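Local coordinates for amino acid ABC superfamily ATP binding cassette transporter, binding protein (Streptococcus pneumoniae, PDB 4H5G) that binds L-arginine between its two lobes and probably delivers it to a membrane ABC transporter for uptake into the cell, at residues F25-L30 against A236-V241; N101-L106 against A167-E172; L106-D111 against A183-A188; K114-T119 against V187-L192; A127-T132 against T151-A156. All coordinates share one frame; numbering follows the deposited sequence. Where two conformers were deposited one is given.

Interaction 1. Residues F25-L30 against A236-V241; sequences FEFQSL and ASLTEV
Ser-29 and Gln-28 take hold of the C-terminal tail from 238 to 241 through one side-chain and one backbone bond. With its OG swung opposite the backbone N (chi1 -170°), Ser-29 donates a hydrogen bond to Thr-239 O at 2.6 Å. Val-241 N then donates to Gln-28 O over 2.9 Å, and Glu-240 CA makes a CH contact with the same oxygen. At its edge the Phe-27 ring meets Leu-238 CB, which lies in the ring plane 4.0 Å from Phe-27 CZ. Glu-240 CB comes obliquely to Phe-27 CD2. Two waters complete the seam, one from Gln-28 N to Glu-240 OE2 in the conformer described, the other from Leu-30 N to Thr-239 O. Behind this layer, Phe-27 and Ser-29 pair through their backbones with Val-38 and Gln-36 of strand 34-38. The tail runs at about a right angle to 27-30, in one arm of a two-stranded antiparallel hairpin; in segment 25-30 Glu-26 OE2 binds the guanidinium of the arginine ligand in this type II periplasmic binding protein fold.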
# COMPACT_ATOMS: atom_id res chain seq x y z
N PHE A 25 3.40 -4.09 -3.65
CA PHE A 25 3.26 -2.67 -4.00
C PHE A 25 4.59 -1.93 -3.91
O PHE A 25 5.02 -1.27 -4.85
CB PHE A 25 2.23 -1.99 -3.09
CG PHE A 25 0.82 -2.45 -3.32
CD1 PHE A 25 0.09 -1.96 -4.39
CD2 PHE A 25 0.22 -3.35 -2.47
CE1 PHE A 25 -1.21 -2.38 -4.61
CE2 PHE A 25 -1.08 -3.77 -2.68
CZ PHE A 25 -1.80 -3.27 -3.75
N GLU A 26 5.23 -2.03 -2.75
CA GLU A 26 6.59 -1.50 -2.56
C GLU A 26 7.29 -2.26 -1.44
O GLU A 26 6.68 -2.57 -0.41
CB GLU A 26 6.57 0.00 -2.23
CG GLU A 26 5.63 0.40 -1.11
CD GLU A 26 4.26 0.77 -1.64
OE1 GLU A 26 4.19 1.28 -2.78
OE2 GLU A 26 3.25 0.54 -0.93
N PHE A 27 8.57 -2.54 -1.66
CA PHE A 27 9.35 -3.31 -0.70
C PHE A 27 10.83 -3.21 -1.03
O PHE A 27 11.20 -2.61 -2.03
CB PHE A 27 8.90 -4.78 -0.64
CG PHE A 27 8.98 -5.53 -1.96
CD1 PHE A 27 8.05 -5.29 -2.96
CD2 PHE A 27 9.95 -6.50 -2.18
CE1 PHE A 27 8.09 -5.99 -4.16
CE2 PHE A 27 10.00 -7.20 -3.38
CZ PHE A 27 9.07 -6.95 -4.37
N GLN A 28 11.66 -3.80 -0.18
CA GLN A 28 13.10 -3.77 -0.39
C GLN A 28 13.56 -5.07 -1.00
O GLN A 28 13.18 -6.14 -0.55
CB GLN A 28 13.82 -3.57 0.94
CG GLN A 28 13.29 -2.39 1.72
CD GLN A 28 14.26 -1.25 1.77
OE1 GLN A 28 14.75 -0.79 0.74
NE2 GLN A 28 14.55 -0.78 2.98
N SER A 29 14.43 -4.96 -2.01
CA SER A 29 14.98 -6.14 -2.66
C SER A 29 16.43 -5.91 -3.05
O SER A 29 16.83 -4.79 -3.38
CB SER A 29 14.14 -6.49 -3.89
OG SER A 29 14.51 -7.76 -4.41
N LEU A 30 17.21 -6.98 -3.00
CA LEU A 30 18.61 -6.96 -3.41
C LEU A 30 18.69 -6.94 -4.93
O LEU A 30 18.49 -7.96 -5.58
CB LEU A 30 19.32 -8.22 -2.88
CG LEU A 30 20.41 -8.15 -1.81
CD1 LEU A 30 21.76 -8.55 -2.39
CD2 LEU A 30 20.48 -6.79 -1.14
N ALA A 236 6.07 -10.06 -7.75
CA ALA A 236 5.90 -11.31 -7.00
C ALA A 236 7.05 -12.29 -7.16
O ALA A 236 7.21 -13.19 -6.33
CB ALA A 236 4.57 -11.97 -7.36
N SER A 237 7.86 -12.12 -8.20
CA SER A 237 8.97 -13.04 -8.45
C SER A 237 10.28 -12.55 -7.84
O SER A 237 11.31 -13.20 -7.95
CB SER A 237 9.15 -13.27 -9.95
OG SER A 237 9.88 -12.23 -10.56
N LEU A 238 10.24 -11.39 -7.18
CA LEU A 238 11.42 -10.85 -6.50
C LEU A 238 11.48 -11.30 -5.04
O LEU A 238 10.46 -11.50 -4.40
CB LEU A 238 11.40 -9.33 -6.54
CG LEU A 238 11.37 -8.66 -7.91
CD1 LEU A 238 11.58 -7.15 -7.76
CD2 LEU A 238 12.41 -9.28 -8.85
N THR A 239 12.70 -11.45 -4.53
CA THR A 239 12.90 -11.77 -3.12
C THR A 239 13.00 -10.48 -2.32
O THR A 239 13.65 -9.52 -2.75
CB THR A 239 14.20 -12.57 -2.93
OG1 THR A 239 14.11 -13.80 -3.67
CG2 THR A 239 14.44 -12.89 -1.46
N GLU A 240 12.38 -10.44 -1.14
CA GLU A 240 12.40 -9.28 -0.25
C GLU A 240 13.49 -9.41 0.81
O GLU A 240 13.79 -10.52 1.25
CB GLU A 240 11.04 -9.10 0.44
CG GLU A 240 10.92 -7.85 1.32
CD GLU A 240 9.52 -7.64 1.90
OE1 GLU A 240 8.60 -8.42 1.58
OE2 GLU A 240 9.33 -6.68 2.69
N VAL A 241 14.05 -8.29 1.24
CA VAL A 241 15.06 -8.28 2.29
C VAL A 241 14.42 -8.58 3.65
O VAL A 241 13.52 -7.87 4.08
CB VAL A 241 15.77 -6.92 2.34
CG1 VAL A 241 16.65 -6.83 3.58
CG2 VAL A 241 16.57 -6.70 1.07
O HOH W 1 10.66 -4.41 2.70
O HOH W 2 16.40 -9.52 -1.78

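Interaction 2. Residues N101-L106 against A167-E172; sequences NKISFL and AVHMDE. With ARG (arginine), chain L.
His-169 lies between Phe-105 and Ile-103 across two antiparallel strands. From CB, 3.8 Å from Phe-105 CE1, the side chain leads to an imidazole in an offset stack with the phenyl ring, planes 26° apart. Its CD2 sits over the middle of that ring, 3.3 Å from Phe-105 CZ, and Ile-103 CG2, in the conformer described, lies over one imidazole face toward its rim, 3.6 Å from the centroid. At the tip, NE2 shares a water with Ile-103 O, while ND1 is hydrogen-bonded to Pro-134 O, fixing the ring's rotation. Ser-104 and Met-170 exchange two backbone bonds, as do Leu-106 and Val-168. Nearer the ligand, Asn-101, its OD1 hydrogen-bonded to Asn-200 ND2, offers ND2 to the anti lone pair of Asp-171 OD1 at 3.0 Å, the two planes almost perpendicular. This second-shell bond positions a carboxylate whose OD2 takes the arginine's amino N at 2.9 Å and is also hydrogen-bonded to Tyr-22 OH. Helix 133-141 packs over Ile-103 and His-169; Leu-106 and Met-170 meet helices 153-162 and 172-181.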
# COMPACT_ATOMS: atom_id res chain seq x y z
N ASN A 101 -8.45 -3.64 -4.96
CA ASN A 101 -8.34 -4.99 -4.39
C ASN A 101 -9.12 -5.12 -3.09
O ASN A 101 -9.63 -4.13 -2.55
CB ASN A 101 -6.87 -5.37 -4.19
CG ASN A 101 -6.13 -4.38 -3.34
OD1 ASN A 101 -5.36 -3.55 -3.84
ND2 ASN A 101 -6.36 -4.43 -2.03
N LYS A 102 -9.21 -6.35 -2.59
CA LYS A 102 -9.92 -6.65 -1.35
C LYS A 102 -8.98 -6.52 -0.17
O LYS A 102 -7.78 -6.28 -0.33
CB LYS A 102 -10.46 -8.08 -1.39
CG LYS A 102 -11.39 -8.34 -2.56
CD LYS A 102 -12.60 -7.44 -2.48
CE LYS A 102 -13.57 -7.74 -3.61
NZ LYS A 102 -13.89 -9.19 -3.65
N ILE A 103 -9.53 -6.69 1.03
CA ILE A 103 -8.75 -6.63 2.25
C ILE A 103 -8.93 -7.96 2.98
O ILE A 103 -10.04 -8.49 3.06
CB ILE A 103 -9.17 -5.43 3.11
CG1 ILE A 103 -9.10 -4.16 2.24
CG2 ILE A 103 -8.31 -5.34 4.36
CD1 ILE A 103 -9.53 -2.89 2.91
N SER A 104 -7.82 -8.51 3.49
CA SER A 104 -7.79 -9.87 4.01
C SER A 104 -7.06 -9.97 5.33
O SER A 104 -6.37 -9.04 5.75
CB SER A 104 -7.07 -10.77 3.01
OG SER A 104 -7.65 -10.70 1.73
N PHE A 105 -7.18 -11.13 5.96
CA PHE A 105 -6.40 -11.42 7.15
C PHE A 105 -5.35 -12.47 6.80
O PHE A 105 -5.66 -13.47 6.15
CB PHE A 105 -7.29 -11.99 8.26
CG PHE A 105 -8.23 -10.98 8.86
CD1 PHE A 105 -7.81 -10.15 9.88
CD2 PHE A 105 -9.54 -10.88 8.43
CE1 PHE A 105 -8.67 -9.23 10.44
CE2 PHE A 105 -10.41 -9.95 8.99
CZ PHE A 105 -9.97 -9.14 9.99
N LEU A 106 -4.12 -12.23 7.21
CA LEU A 106 -3.06 -13.23 7.12
C LEU A 106 -3.04 -13.98 8.45
O LEU A 106 -3.03 -13.36 9.52
CB LEU A 106 -1.71 -12.54 6.88
CG LEU A 106 -0.50 -13.46 6.66
CD1 LEU A 106 -0.59 -14.18 5.31
CD2 LEU A 106 0.81 -12.65 6.75
N ALA A 167 -3.82 -12.92 13.76
CA ALA A 167 -4.30 -12.54 12.44
C ALA A 167 -3.88 -11.11 12.17
O ALA A 167 -4.00 -10.26 13.05
CB ALA A 167 -5.81 -12.66 12.38
N VAL A 168 -3.40 -10.84 10.96
CA VAL A 168 -3.01 -9.49 10.58
C VAL A 168 -3.87 -9.01 9.42
O VAL A 168 -3.92 -9.67 8.38
CB VAL A 168 -1.53 -9.43 10.15
CG1 VAL A 168 -1.13 -7.97 9.88
CG2 VAL A 168 -0.62 -10.03 11.22
N HIS A 169 -4.54 -7.88 9.60
CA HIS A 169 -5.40 -7.32 8.55
C HIS A 169 -4.55 -6.49 7.58
O HIS A 169 -3.75 -5.66 8.01
CB HIS A 169 -6.47 -6.41 9.17
CG HIS A 169 -7.76 -6.36 8.41
ND1 HIS A 169 -8.54 -5.23 8.36
CD2 HIS A 169 -8.41 -7.30 7.68
CE1 HIS A 169 -9.62 -5.47 7.63
NE2 HIS A 169 -9.57 -6.72 7.21
N MET A 170 -4.73 -6.71 6.27
CA MET A 170 -3.90 -6.02 5.27
C MET A 170 -4.52 -6.11 3.89
O MET A 170 -5.43 -6.90 3.67
CB MET A 170 -2.49 -6.62 5.24
CG MET A 170 -2.48 -8.08 4.75
SD MET A 170 -0.84 -8.83 4.78
CE MET A 170 -0.49 -8.88 6.53
N ASP A 171 -4.03 -5.32 2.94
CA ASP A 171 -4.52 -5.44 1.57
C ASP A 171 -4.28 -6.86 1.04
O ASP A 171 -3.23 -7.43 1.28
CB ASP A 171 -3.86 -4.40 0.66
CG ASP A 171 -4.42 -3.01 0.90
OD1 ASP A 171 -5.50 -2.72 0.34
OD2 ASP A 171 -3.82 -2.23 1.67
N GLU A 172 -5.26 -7.42 0.35
CA GLU A 172 -5.16 -8.82 -0.11
C GLU A 172 -3.87 -9.21 -0.89
O GLU A 172 -3.29 -10.26 -0.62
CB GLU A 172 -6.42 -9.25 -0.89
CG GLU A 172 -6.26 -10.63 -1.53
CD GLU A 172 -7.58 -11.25 -1.95
OE1 GLU A 172 -8.03 -10.98 -3.08
OE2 GLU A 172 -8.16 -12.02 -1.15
N ARG L . -4.50 0.54 1.66
CA ARG L . -4.33 0.86 3.09
C ARG L . -4.49 2.35 3.33
O ARG L . -4.40 3.18 2.42
CB ARG L . -2.96 0.39 3.60
CG ARG L . -1.77 0.85 2.76
CD ARG L . -0.44 0.53 3.46
NE ARG L . 0.71 0.80 2.59
CZ ARG L . 1.98 0.57 2.90
NH1 ARG L . 2.95 0.85 2.03
NH2 ARG L . 2.28 0.07 4.10
OXT ARG L . -4.72 2.75 4.47
O HOH W 3 -8.21 -8.60 -4.19
O HOH W 4 -11.15 -8.21 5.55
O HOH W 5 -9.05 -12.58 1.02

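Interaction 3. Residues L106-D111 against A183-A188; sequences LVHKAD and AGLAVA. Unlike the reference sequence in segment 106-111: His-108 (reference Arg).
Val-107 and Ala-186 form the hydrogen-bonded pair at the centre of this antiparallel contact. Val-107 N donates to Ala-186 O, 2.9 Å away, and Ala-186 N returns a bond to Val-107 O. Beyond the regular strands, Lys-109 N donates to Gly-184 O at 2.7 Å in the conformer described. In that conformer Gly-184 O also receives a CH contact from His-108 CA. The pairing puts strand 185-187 at the outer edge of the five-stranded mixed sheet of one lobe of the type II periplasmic binding protein fold, beside strand 103-108.

Among the polar side chains, Lys-109 folds back along the turn: its chain bends at chi3 (-68°), which brings NZ to Ala-183 O, although their separation of 2.5 Å is doubtful, being very short and involving a residue with two conformers. The same ammonium donates a hydrogen bond to a water that probably donates to Leu-185 O. A second water, in the plane of the His-108 imidazole, joins ND1 to Gly-184 O in the conformer described; NE2 is held by Leu-160 O of helix 153-162.

Apolar contacts lie on two faces of the sheet. Leu-106 CD1 rests 4.1 Å from Leu-185 CB on the side covered by helix 153-162. On the other, both methyls of Val-107 stand 4.1 Å from Ala-188 CB, near Val-112 and Tyr-115, while Ala-186 CB packs against the Lys-109 backbone.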
# COMPACT_ATOMS: atom_id res chain seq x y z
N LEU A 106 -4.12 -12.23 7.21
CA LEU A 106 -3.06 -13.23 7.12
C LEU A 106 -3.04 -13.98 8.45
O LEU A 106 -3.03 -13.36 9.52
CB LEU A 106 -1.71 -12.54 6.88
CG LEU A 106 -0.50 -13.46 6.66
CD1 LEU A 106 -0.59 -14.18 5.31
CD2 LEU A 106 0.81 -12.65 6.75
N VAL A 107 -3.05 -15.32 8.38
CA VAL A 107 -3.05 -16.17 9.57
C VAL A 107 -2.07 -17.33 9.39
O VAL A 107 -1.48 -17.51 8.32
CB VAL A 107 -4.46 -16.76 9.86
CG1 VAL A 107 -5.47 -15.66 10.21
CG2 VAL A 107 -4.95 -17.62 8.67
N HIS A 108 -1.90 -18.12 10.44
CA HIS A 108 -1.15 -19.37 10.33
C HIS A 108 -1.96 -20.35 9.50
O HIS A 108 -3.19 -20.41 9.62
CB HIS A 108 -0.87 -19.96 11.71
CG HIS A 108 0.17 -19.22 12.48
ND1 HIS A 108 1.52 -19.46 12.33
CD2 HIS A 108 0.06 -18.24 13.41
CE1 HIS A 108 2.20 -18.66 13.14
NE2 HIS A 108 1.34 -17.90 13.80
N LYS A 109 -1.28 -21.13 8.66
CA LYS A 109 -1.94 -22.15 7.85
C LYS A 109 -2.78 -23.09 8.71
O LYS A 109 -3.87 -23.50 8.32
CB LYS A 109 -0.89 -22.94 7.05
CG LYS A 109 -1.44 -23.78 5.91
CD LYS A 109 -0.31 -24.24 4.98
CE LYS A 109 0.30 -23.07 4.22
NZ LYS A 109 1.59 -23.44 3.56
N ALA A 110 -2.27 -23.43 9.90
CA ALA A 110 -2.97 -24.38 10.77
C ALA A 110 -4.28 -23.80 11.31
O ALA A 110 -5.10 -24.54 11.86
CB ALA A 110 -2.06 -24.82 11.92
N ASP A 111 -4.47 -22.49 11.15
CA ASP A 111 -5.62 -21.79 11.71
C ASP A 111 -6.66 -21.39 10.68
O ASP A 111 -7.63 -20.70 11.01
CB ASP A 111 -5.18 -20.52 12.45
CG ASP A 111 -4.52 -20.81 13.78
OD1 ASP A 111 -4.68 -21.94 14.31
OD2 ASP A 111 -3.86 -19.89 14.31
N ALA A 183 6.22 -20.50 4.35
CA ALA A 183 5.60 -21.82 4.53
C ALA A 183 4.36 -21.91 5.45
O ALA A 183 3.38 -22.58 5.11
CB ALA A 183 6.65 -22.84 4.98
N GLY A 184 4.43 -21.27 6.62
CA GLY A 184 3.42 -21.49 7.65
C GLY A 184 2.23 -20.56 7.64
O GLY A 184 1.41 -20.58 8.55
N LEU A 185 2.12 -19.77 6.57
CA LEU A 185 1.15 -18.66 6.51
C LEU A 185 0.11 -18.87 5.42
O LEU A 185 0.35 -19.55 4.42
CB LEU A 185 1.87 -17.33 6.31
CG LEU A 185 2.95 -17.07 7.37
CD1 LEU A 185 3.68 -15.75 7.13
CD2 LEU A 185 2.34 -17.11 8.77
N ALA A 186 -1.06 -18.26 5.61
CA ALA A 186 -2.16 -18.41 4.67
C ALA A 186 -3.12 -17.25 4.78
O ALA A 186 -3.13 -16.53 5.77
CB ALA A 186 -2.88 -19.73 4.91
N VAL A 187 -3.94 -17.07 3.76
CA VAL A 187 -4.98 -16.05 3.80
C VAL A 187 -6.25 -16.66 4.39
O VAL A 187 -6.70 -17.71 3.93
CB VAL A 187 -5.24 -15.51 2.40
CG1 VAL A 187 -6.32 -14.41 2.43
CG2 VAL A 187 -3.94 -14.99 1.78
N ALA A 188 -6.82 -16.02 5.41
CA ALA A 188 -8.04 -16.52 6.06
C ALA A 188 -9.20 -16.47 5.07
O ALA A 188 -9.19 -15.68 4.14
CB ALA A 188 -8.35 -15.69 7.29
O HOH W 6 2.84 -21.33 10.86
O HOH W 7 2.26 -20.59 2.93
O HOH W 8 0.68 -23.19 10.68

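Interaction 4. Residues K114-T119 against V187-L192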
# COMPACT_ATOMS: atom_id res chain seq x y z
N LYS A 114 -9.97 -22.50 11.51
CA LYS A 114 -10.39 -21.95 12.78
C LYS A 114 -11.09 -20.59 12.62
O LYS A 114 -12.14 -20.35 13.22
CB LYS A 114 -9.17 -21.80 13.67
CG LYS A 114 -9.45 -21.20 15.01
CD LYS A 114 -8.16 -21.09 15.79
CE LYS A 114 -8.40 -20.56 17.17
NZ LYS A 114 -7.12 -20.59 17.93
N TYR A 115 -10.49 -19.71 11.83
CA TYR A 115 -11.02 -18.35 11.66
C TYR A 115 -11.95 -18.27 10.48
O TYR A 115 -11.62 -17.69 9.45
CB TYR A 115 -9.86 -17.35 11.54
CG TYR A 115 -9.07 -17.29 12.83
CD1 TYR A 115 -9.70 -16.98 14.01
CD2 TYR A 115 -7.71 -17.59 12.86
CE1 TYR A 115 -9.02 -16.94 15.21
CE2 TYR A 115 -7.00 -17.55 14.06
CZ TYR A 115 -7.66 -17.22 15.22
OH TYR A 115 -7.00 -17.19 16.43
N LYS A 116 -13.12 -18.87 10.63
CA LYS A 116 -14.10 -18.90 9.55
C LYS A 116 -15.11 -17.78 9.58
O LYS A 116 -15.72 -17.48 8.56
CB LYS A 116 -14.82 -20.24 9.52
CG LYS A 116 -14.01 -21.32 8.86
CD LYS A 116 -14.88 -22.36 8.22
CE LYS A 116 -14.52 -23.70 8.76
NZ LYS A 116 -14.38 -23.57 10.23
N ASP A 117 -15.29 -17.16 10.74
CA ASP A 117 -16.26 -16.06 10.84
C ASP A 117 -15.69 -14.91 11.65
O ASP A 117 -14.59 -15.00 12.18
CB ASP A 117 -17.59 -16.55 11.43
CG ASP A 117 -17.49 -16.93 12.91
OD1 ASP A 117 -16.37 -17.09 13.45
OD2 ASP A 117 -18.56 -17.08 13.53
N LEU A 118 -16.44 -13.81 11.72
CA LEU A 118 -15.99 -12.66 12.48
C LEU A 118 -16.01 -12.91 13.98
O LEU A 118 -15.18 -12.36 14.72
CB LEU A 118 -16.84 -11.44 12.14
CG LEU A 118 -16.75 -10.99 10.69
CD1 LEU A 118 -17.37 -9.61 10.53
CD2 LEU A 118 -15.31 -11.00 10.22
N THR A 119 -16.94 -13.74 14.45
CA THR A 119 -17.02 -14.03 15.88
C THR A 119 -15.73 -14.69 16.35
O THR A 119 -15.21 -14.38 17.42
CB THR A 119 -18.26 -14.91 16.22
OG1 THR A 119 -19.45 -14.19 15.90
CG2 THR A 119 -18.28 -15.28 17.70
N VAL A 187 -3.94 -17.07 3.76
CA VAL A 187 -4.98 -16.05 3.80
C VAL A 187 -6.25 -16.66 4.39
O VAL A 187 -6.70 -17.71 3.93
CB VAL A 187 -5.24 -15.51 2.40
CG1 VAL A 187 -6.32 -14.41 2.43
CG2 VAL A 187 -3.94 -14.99 1.78
N ALA A 188 -6.82 -16.02 5.41
CA ALA A 188 -8.04 -16.52 6.06
C ALA A 188 -9.20 -16.47 5.07
O ALA A 188 -9.19 -15.68 4.14
CB ALA A 188 -8.35 -15.69 7.29
N THR A 189 -10.21 -17.32 5.28
CA THR A 189 -11.38 -17.36 4.40
C THR A 189 -12.47 -16.37 4.82
O THR A 189 -13.52 -16.30 4.20
CB THR A 189 -12.02 -18.76 4.36
OG1 THR A 189 -12.39 -19.15 5.68
CG2 THR A 189 -11.05 -19.78 3.78
N VAL A 190 -12.20 -15.63 5.89
CA VAL A 190 -13.17 -14.68 6.42
C VAL A 190 -12.68 -13.28 6.07
O VAL A 190 -11.48 -13.04 6.10
CB VAL A 190 -13.30 -14.82 7.96
CG1 VAL A 190 -11.93 -14.72 8.63
CG2 VAL A 190 -14.25 -13.80 8.52
N SER A 191 -13.58 -12.37 5.72
CA SER A 191 -13.17 -10.99 5.49
C SER A 191 -14.19 -10.00 6.03
O SER A 191 -15.38 -10.31 6.15
CB SER A 191 -12.88 -10.74 4.01
OG SER A 191 -14.03 -10.94 3.22
N LEU A 192 -13.72 -8.80 6.37
CA LEU A 192 -14.60 -7.76 6.89
C LEU A 192 -15.44 -7.16 5.77
O LEU A 192 -15.11 -7.30 4.60
CB LEU A 192 -13.79 -6.68 7.60
CG LEU A 192 -13.23 -7.15 8.94
CD1 LEU A 192 -12.59 -6.01 9.71
CD2 LEU A 192 -14.35 -7.74 9.77
O HOH W 9 -9.91 -18.64 7.80
O HOH W 10 -14.90 -18.71 6.16
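The backbones of 114-119 and 187-192 approach most closely at Lys-116 and Val-190, with CA atoms 5.3 Å apart, and no direct hydrogen bond joins them. Val-190 is the wedge. Its CG1, set between backbone N and carbonyl carbon (chi1 53°), presses on Tyr-115 O at 3.1 Å, while CG2 turns the other way to Leu-118. There Val-190 CG2 and Leu-118 CD2 are 3.4 Å apart, tight for two methyls. The chain reverses at Tyr-115 in an inverse gamma turn and then enters helix 118-122 with Asp-117 as its N-cap; the loop after strand 185-187 is packed against the start of that helix, at the edge of the sheet. The same Leu-118 methyl also presses on Leu-192 CD2, again at 3.4 Å, and both leucines continue onto Leu-142. Waters replace direct polar bonds: one links Tyr-115 O with Thr-189 N, which donates to it over 2.9 Å, and another joins Lys-116 O to Thr-189 OG1, 2.6 Å from the latter.

Interaction 5. Residues A127-T132 against T151-A156. With ARG (arginine), chain L; SO4 (sulfate ion), chain C.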
# COMPACT_ATOMS: atom_id res chain seq x y z
N ALA A 127 -3.69 -7.78 14.60
CA ALA A 127 -2.77 -6.67 14.35
C ALA A 127 -3.16 -5.95 13.06
O ALA A 127 -3.66 -6.56 12.11
CB ALA A 127 -1.33 -7.17 14.26
N ALA A 128 -2.94 -4.64 13.02
CA ALA A 128 -3.12 -3.87 11.78
C ALA A 128 -2.14 -2.71 11.80
O ALA A 128 -1.56 -2.41 12.84
CB ALA A 128 -4.54 -3.37 11.66
N GLN A 129 -1.98 -2.05 10.66
CA GLN A 129 -0.97 -1.00 10.54
C GLN A 129 -1.53 0.36 10.95
O GLN A 129 -2.63 0.73 10.55
CB GLN A 129 -0.46 -0.94 9.10
CG GLN A 129 0.66 0.05 8.85
CD GLN A 129 1.40 -0.23 7.56
OE1 GLN A 129 0.79 -0.62 6.55
NE2 GLN A 129 2.72 -0.04 7.58
N LYS A 130 -0.77 1.10 11.75
CA LYS A 130 -1.19 2.43 12.20
C LYS A 130 -1.48 3.34 11.03
O LYS A 130 -0.69 3.40 10.09
CB LYS A 130 -0.07 3.10 13.03
CG LYS A 130 0.13 2.49 14.40
CD LYS A 130 1.20 3.23 15.21
CE LYS A 130 1.32 2.64 16.61
NZ LYS A 130 2.34 3.31 17.46
N GLY A 131 -2.60 4.05 11.12
CA GLY A 131 -2.96 5.06 10.14
C GLY A 131 -3.58 4.50 8.87
O GLY A 131 -3.60 5.20 7.87
N THR A 132 -4.10 3.27 8.92
CA THR A 132 -4.59 2.62 7.69
C THR A 132 -6.07 2.25 7.70
O THR A 132 -6.70 2.17 8.75
CB THR A 132 -3.79 1.33 7.34
OG1 THR A 132 -4.11 0.29 8.28
CG2 THR A 132 -2.28 1.57 7.29
N THR A 151 3.38 0.22 13.64
CA THR A 151 3.80 1.16 12.60
C THR A 151 4.19 0.48 11.29
O THR A 151 3.80 0.92 10.22
CB THR A 151 4.98 2.01 13.11
OG1 THR A 151 4.59 2.72 14.29
CG2 THR A 151 5.41 3.00 12.06
N ASN A 152 4.97 -0.59 11.39
CA ASN A 152 5.58 -1.28 10.23
C ASN A 152 4.87 -2.62 9.98
O ASN A 152 4.70 -3.40 10.91
CB ASN A 152 7.06 -1.54 10.53
CG ASN A 152 7.85 -2.07 9.33
OD1 ASN A 152 7.82 -3.27 9.00
ND2 ASN A 152 8.60 -1.18 8.69
N MET A 153 4.49 -2.90 8.73
CA MET A 153 3.80 -4.15 8.41
C MET A 153 4.67 -5.38 8.65
O MET A 153 4.16 -6.43 9.06
CB MET A 153 3.25 -4.16 6.98
CG MET A 153 2.51 -5.46 6.62
SD MET A 153 1.16 -5.86 7.76
CE MET A 153 0.01 -4.57 7.34
N GLY A 154 5.97 -5.26 8.40
CA GLY A 154 6.89 -6.37 8.65
C GLY A 154 6.89 -6.78 10.11
O GLY A 154 6.99 -7.97 10.44
N GLU A 155 6.77 -5.80 11.00
CA GLU A 155 6.73 -6.09 12.44
C GLU A 155 5.42 -6.79 12.81
O GLU A 155 5.42 -7.71 13.64
CB GLU A 155 6.93 -4.81 13.27
CG GLU A 155 6.71 -4.99 14.78
CD GLU A 155 7.69 -5.95 15.44
OE1 GLU A 155 8.78 -6.20 14.88
OE2 GLU A 155 7.38 -6.45 16.55
N ALA A 156 4.32 -6.40 12.18
CA ALA A 156 3.05 -7.08 12.41
C ALA A 156 3.17 -8.55 12.05
O ALA A 156 2.74 -9.43 12.80
CB ALA A 156 1.92 -6.43 11.63
N ARG L . -4.50 0.54 1.66
CA ARG L . -4.33 0.86 3.09
C ARG L . -4.49 2.35 3.33
O ARG L . -4.40 3.18 2.42
CB ARG L . -2.96 0.39 3.60
CG ARG L . -1.77 0.85 2.76
CD ARG L . -0.44 0.53 3.46
NE ARG L . 0.71 0.80 2.59
CZ ARG L . 1.98 0.57 2.90
NH1 ARG L . 2.95 0.85 2.03
NH2 ARG L . 2.28 0.07 4.10
OXT ARG L . -4.72 2.75 4.47
S SO4 C . 5.39 0.65 17.12
O1 SO4 C . 4.75 -0.14 16.07
O2 SO4 C . 4.47 0.78 18.25
O3 SO4 C . 6.60 -0.05 17.54
O4 SO4 C . 5.72 1.98 16.61
O HOH W 11 2.21 3.17 9.82
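Gln-129 supplies the direct hydrogen bond between the strand end and the helix start: its NE2 donates to Thr-151 O over 3.0 Å, nearly straight at 171° and with the acceptor exactly in the amide plane. The extended chain, CG opposite the backbone N at chi1 -177°, carries the other end of the amide to the ligand, where OE1 accepts from the arginine's NH2 at 2.9 Å. Thus one amide is gripped at both ends and its rotation fixed. A water bridges Lys-130 O and Thr-151 O. Thr-151 also holds a sulfate, probably from the crystallisation liquor, through N and through OG1, 2.7 Å from sulfate O4; Lys-130 NZ adds a long, weak bond. Apolar contacts are few: Ala-127 CB lies 4.2 Å from Ala-156 CB, and Met-153 CE approaches Gln-129 CB. Asn-152 is the N-cap of helix 153-162. After Gln-129 the chain makes a type II turn to Thr-132, the N-cap of helix 133-141; Thr-132 CA lies 3.2 Å from the ligand's OXT in the arginine pocket.

Interactions 2 and 3 pair strands of one mixed sheet, to which interaction 5 contributes strand 125-129, next to strand 167-171. Interactions 2 and 5, about 12 Å apart between centres, are joined by backbone bonds from Ala-127 to Ala-167 and His-169; both reach the bound arginine, interaction 2 at the amino group, interaction 5 at the guanidinium and the carboxylate. Interactions 2 and 3 share Leu-106, and interactions 3 and 4 share Val-187 and Ala-188, leading outward to Leu-192, whose side chain is about 13 Å from the arginine. Interaction 1 lies about 19 Å from interaction 2 between centres, yet Phe-25 CZ touches Asn-101 OD1 at 3.6 Å, and Glu-26 of interaction 1 is hydrogen-bonded to the guanidinium.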